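Local coordinates for rhamnogalacturonan endolyase YesW (Bacillus subtilis, PDB 2Z8S), which cleaves type I rhamnogalacturonan of plant cell walls by endo-acting elimination, needs calcium or manganese, and also degrades polygalacturonic acid and pectin, at residues Ser109-Ala114 with Asp135-Lys140; Thr148-Ile153 with Arg165-Lys170. All coordinates share one frame; numbering follows the deposited sequence.

Contact 1: residues Ser109-Ala114 with Asp135-Lys140; sequences SYTYSA and DPSNSK
The open end of the antiparallel beta hairpin built from strands 109-120 and 129-136 is held by the pair Ser113 and Asp135, whose backbones exchange two hydrogen bonds, Ser113 N to Asp135 O and Asp135 N to Ser113 O, both 2.9 Å. A water bridges Ser113 OG and the same Asp135 O. One step outward Tyr112 and Pro136 form a non-hydrogen-bonded pair, where a proline nitrogen, having no hydrogen, loses no bond to strand 109-120. Pro136 CB lies 3.6 Å from Tyr112 CE1 and 3.7 Å from Tyr110 CD1, and is thus shared by two rings. The sheet belongs to the beta-propeller domain of family 11 lyases, and Asp135 is one of its substrate-binding residues. Beyond the strand, a type I turn runs from Pro136 to Ser139, and Ser139 OG donates to Asp135 OD2 (2.6 Å) on the syn side of the carboxylate. Ser137 N donates to Thr111 O (2.8 Å), and Ser137 OG lies close enough to Thr111 N to accept from it, although the refined separation is too short to trust. Tyr110 holds CG between its backbone N and carbonyl carbon (chi1 56°), which brings the ring across the Asn138 amide at 33° between planes, CD2 being 3.4 Å from Asn138 ND2. That amide is fixed by Gly149 N at OD1 and Glu108 at ND2.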
# COMPACT_ATOMS: atom_id res chain seq x y z
N SER A 109 25.51 -15.54 -10.33
CA SER A 109 24.86 -14.43 -11.05
C SER A 109 23.38 -14.29 -10.71
O SER A 109 22.73 -15.24 -10.28
CB SER A 109 25.05 -14.55 -12.57
OG SER A 109 24.74 -15.84 -13.03
N TYR A 110 22.87 -13.08 -10.89
CA TYR A 110 21.46 -12.80 -10.66
C TYR A 110 20.89 -11.90 -11.74
O TYR A 110 21.63 -11.24 -12.47
CB TYR A 110 21.25 -12.17 -9.29
CG TYR A 110 22.06 -10.91 -9.07
CD1 TYR A 110 21.58 -9.67 -9.48
CD2 TYR A 110 23.30 -10.96 -8.45
CE1 TYR A 110 22.31 -8.52 -9.29
CE2 TYR A 110 24.05 -9.80 -8.24
CZ TYR A 110 23.54 -8.59 -8.66
OH TYR A 110 24.27 -7.43 -8.46
N THR A 111 19.57 -11.88 -11.83
CA THR A 111 18.83 -11.09 -12.77
C THR A 111 17.89 -10.23 -11.94
O THR A 111 17.70 -10.48 -10.75
CB THR A 111 18.09 -12.03 -13.72
OG1 THR A 111 19.04 -12.91 -14.32
CG2 THR A 111 17.35 -11.29 -14.85
N TYR A 112 17.30 -9.21 -12.56
CA TYR A 112 16.32 -8.40 -11.88
C TYR A 112 14.90 -8.61 -12.39
O TYR A 112 14.67 -8.75 -13.59
CB TYR A 112 16.69 -6.91 -11.98
CG TYR A 112 17.82 -6.55 -11.07
CD1 TYR A 112 17.65 -6.54 -9.68
CD2 TYR A 112 19.07 -6.23 -11.58
CE1 TYR A 112 18.68 -6.22 -8.84
CE2 TYR A 112 20.11 -5.91 -10.74
CZ TYR A 112 19.91 -5.91 -9.37
OH TYR A 112 20.95 -5.60 -8.53
N SER A 113 13.97 -8.63 -11.45
CA SER A 113 12.57 -8.55 -11.79
C SER A 113 11.99 -7.35 -11.05
O SER A 113 12.43 -7.05 -9.96
CB SER A 113 11.83 -9.83 -11.42
OG SER A 113 11.73 -9.97 -10.02
N ALA A 114 11.02 -6.68 -11.67
CA ALA A 114 10.32 -5.56 -11.04
C ALA A 114 9.44 -6.08 -9.90
O ALA A 114 8.70 -7.06 -10.05
CB ALA A 114 9.50 -4.80 -12.05
N ASP A 135 14.07 -6.31 -7.73
CA ASP A 135 14.45 -7.39 -6.86
C ASP A 135 15.40 -8.30 -7.62
O ASP A 135 15.10 -8.70 -8.74
CB ASP A 135 13.22 -8.16 -6.45
CG ASP A 135 13.43 -8.96 -5.19
OD1 ASP A 135 13.71 -8.33 -4.15
OD2 ASP A 135 13.29 -10.20 -5.23
N PRO A 136 16.56 -8.62 -7.02
CA PRO A 136 17.46 -9.56 -7.68
C PRO A 136 17.03 -10.99 -7.43
O PRO A 136 16.47 -11.30 -6.37
CB PRO A 136 18.81 -9.27 -7.02
CG PRO A 136 18.46 -8.80 -5.66
CD PRO A 136 17.10 -8.15 -5.73
N SER A 137 17.29 -11.87 -8.39
CA SER A 137 16.95 -13.29 -8.29
C SER A 137 17.32 -13.88 -6.95
O SER A 137 16.59 -14.70 -6.40
CB SER A 137 17.68 -14.08 -9.37
OG SER A 137 17.94 -13.25 -10.47
N ASN A 138 18.46 -13.47 -6.41
CA ASN A 138 18.96 -14.08 -5.19
C ASN A 138 18.45 -13.45 -3.90
O ASN A 138 18.97 -13.76 -2.83
CB ASN A 138 20.49 -14.14 -5.20
CG ASN A 138 21.14 -12.80 -5.51
OD1 ASN A 138 20.47 -11.78 -5.61
ND2 ASN A 138 22.46 -12.81 -5.67
N SER A 139 17.43 -12.59 -3.98
CA SER A 139 16.90 -11.94 -2.77
C SER A 139 16.46 -12.96 -1.73
O SER A 139 16.07 -14.07 -2.07
CB SER A 139 15.77 -10.97 -3.11
OG SER A 139 14.64 -11.66 -3.59
N LYS A 140 16.53 -12.58 -0.46
CA LYS A 140 16.48 -13.56 0.64
C LYS A 140 15.49 -13.20 1.76
O LYS A 140 15.40 -12.05 2.19
CB LYS A 140 17.88 -13.74 1.25
CG LYS A 140 18.94 -14.35 0.31
CD LYS A 140 18.71 -15.82 0.05
CE LYS A 140 19.91 -16.45 -0.66
NZ LYS A 140 19.83 -16.37 -2.13
O HOH W 1 14.07 -11.13 -9.16

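Contact 2: residues Thr148-Ile153 with Arg165-Lys170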
# COMPACT_ATOMS: atom_id res chain seq x y z
N THR A 148 23.03 -11.29 -1.85
CA THR A 148 21.93 -10.81 -2.68
C THR A 148 22.45 -9.69 -3.55
O THR A 148 23.33 -8.94 -3.13
CB THR A 148 20.78 -10.25 -1.83
OG1 THR A 148 21.25 -9.15 -1.05
CG2 THR A 148 20.21 -11.30 -0.91
N GLY A 149 21.92 -9.56 -4.76
CA GLY A 149 22.26 -8.44 -5.63
C GLY A 149 21.70 -7.12 -5.12
O GLY A 149 20.87 -7.09 -4.21
N ASP A 150 22.16 -6.03 -5.71
CA ASP A 150 21.77 -4.70 -5.27
C ASP A 150 20.29 -4.47 -5.44
O ASP A 150 19.72 -4.81 -6.47
CB ASP A 150 22.52 -3.63 -6.06
CG ASP A 150 24.00 -3.70 -5.85
OD1 ASP A 150 24.43 -4.01 -4.72
OD2 ASP A 150 24.75 -3.45 -6.83
N VAL A 151 19.67 -3.88 -4.43
CA VAL A 151 18.32 -3.37 -4.55
C VAL A 151 18.38 -2.07 -5.35
O VAL A 151 19.26 -1.24 -5.13
CB VAL A 151 17.68 -3.14 -3.17
CG1 VAL A 151 16.22 -2.71 -3.31
CG2 VAL A 151 17.77 -4.40 -2.32
N LEU A 152 17.46 -1.93 -6.30
CA LEU A 152 17.35 -0.75 -7.13
C LEU A 152 15.93 -0.21 -7.05
O LEU A 152 14.97 -0.96 -7.19
CB LEU A 152 17.69 -1.07 -8.59
CG LEU A 152 19.05 -1.72 -8.85
CD1 LEU A 152 19.23 -1.98 -10.32
CD2 LEU A 152 20.16 -0.84 -8.35
N ILE A 153 15.81 1.08 -6.78
CA ILE A 153 14.52 1.73 -6.77
C ILE A 153 14.53 2.65 -7.96
O ILE A 153 15.42 3.48 -8.09
CB ILE A 153 14.28 2.53 -5.47
CG1 ILE A 153 14.60 1.69 -4.23
CG2 ILE A 153 12.86 3.06 -5.42
CD1 ILE A 153 13.79 0.46 -4.07
N ARG A 165 17.34 6.26 -10.90
CA ARG A 165 17.50 4.99 -10.22
C ARG A 165 18.28 5.23 -8.93
O ARG A 165 19.34 5.84 -8.96
CB ARG A 165 18.23 3.99 -11.11
CG ARG A 165 18.72 2.74 -10.39
CD ARG A 165 19.08 1.66 -11.38
NE ARG A 165 17.92 1.34 -12.19
CZ ARG A 165 17.96 0.88 -13.44
NH1 ARG A 165 19.10 0.65 -14.06
NH2 ARG A 165 16.81 0.66 -14.05
N ILE A 166 17.75 4.78 -7.81
CA ILE A 166 18.55 4.72 -6.60
C ILE A 166 19.07 3.30 -6.46
O ILE A 166 18.29 2.36 -6.45
CB ILE A 166 17.74 5.10 -5.36
CG1 ILE A 166 17.46 6.60 -5.37
CG2 ILE A 166 18.51 4.72 -4.09
CD1 ILE A 166 16.33 6.97 -4.47
N ASN A 167 20.39 3.15 -6.41
CA ASN A 167 21.00 1.86 -6.14
C ASN A 167 21.37 1.79 -4.67
O ASN A 167 22.28 2.47 -4.23
CB ASN A 167 22.25 1.65 -7.00
CG ASN A 167 22.87 0.28 -6.82
OD1 ASN A 167 22.70 -0.37 -5.78
ND2 ASN A 167 23.60 -0.17 -7.82
N LEU A 168 20.65 0.97 -3.92
CA LEU A 168 20.90 0.87 -2.48
C LEU A 168 22.24 0.26 -2.16
O LEU A 168 22.78 0.48 -1.09
CB LEU A 168 19.77 0.13 -1.77
CG LEU A 168 18.61 1.10 -1.56
CD1 LEU A 168 17.47 0.77 -2.49
CD2 LEU A 168 18.16 1.06 -0.13
N GLY A 169 22.78 -0.51 -3.10
CA GLY A 169 24.15 -1.01 -3.03
C GLY A 169 24.35 -2.25 -2.20
O GLY A 169 23.40 -2.86 -1.71
N LYS A 170 25.62 -2.61 -2.02
CA LYS A 170 26.02 -3.86 -1.38
C LYS A 170 25.56 -4.03 0.05
O LYS A 170 25.42 -5.15 0.52
CB LYS A 170 27.53 -4.03 -1.44
CG LYS A 170 28.33 -2.86 -0.84
CD LYS A 170 29.82 -3.18 -0.78
CE LYS A 170 30.40 -3.58 -2.14
NZ LYS A 170 30.49 -2.41 -3.05
O HOH W 2 24.63 -7.23 -1.17
O HOH W 3 20.82 -3.29 -2.17
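Asn167 carries CG anti to its backbone N (chi1 -176°), and Leu152 turns CG beside its own N (chi1 -55°), a combination that lays Leu152 CD2 against the amide, 3.3 Å from Asn167 CG. From the same segment as Leu152, Asp150 approaches the oxygen end of this amide, its CB 3.3 Å from Asn167 OD1 and its carboxylate plane turned 59° from the amide. Asn167 OD1 also takes a weak hydrogen bond from Gly169 N, within its own segment. The positive phi of Gly169 favours glycine, and Asp150 OD1 comes to 3.1 Å from Gly169 C. Asp150 and Lys170 are both carbohydrate-binding residues. An alanine in place of Asp150 would keep CB against the amide oxygen but would probably leave the carbohydrate site without its carboxylate, and Gly169 without OD1 beside it. Close by, a water spans the two segments, accepting from Val151 N and probably donating to Gly169 O. Further in, Ile153 and Ile166 form a hydrogen-bonded antiparallel pair (Ile153 N to Ile166 O 2.8 Å, Ile166 N to Ile153 O 2.7 Å), and Leu168 N also donates to Val151 O (2.9 Å). Leu168 CD1 sits 3.5 Å from Ile153 CG1 and also meets Val151 CG1. Arg165 CD crosses Leu152 at CD1 before its guanidinium reaches Asp154 and the Asp97 carbonyl. Strand 162-167 is the outermost of its sheet and strand 152-156 is flanked on its other edge by strand 129-136, while Met196 of strand 193-198, in the next sheet, packs on Ile153 and Leu168.

Overall arrangement
Followed from the N terminus, the chain enters contact 1 at 109-114, runs out along strand 109-120, returns along strand 129-136 and closes a first hairpin at 135-140. Only then does contact 2 open, at 148-153; strand 152-156 and strand 162-167 make a second hairpin that closes at 165-170. The two loops therefore stand in series, neither enclosing nor crossing the other. They are joined edge to edge in one antiparallel sheet, where strands 129-136 and 152-156 are neighbours, and their centres lie about 10 Å apart. A probable hydrogen bond between Tyr112 OH and Asp150 O, with Tyr110 and Pro136 packing on Gly149, brings the segment with substrate-binding Asp135 next to the one with carbohydrate-binding Asp150.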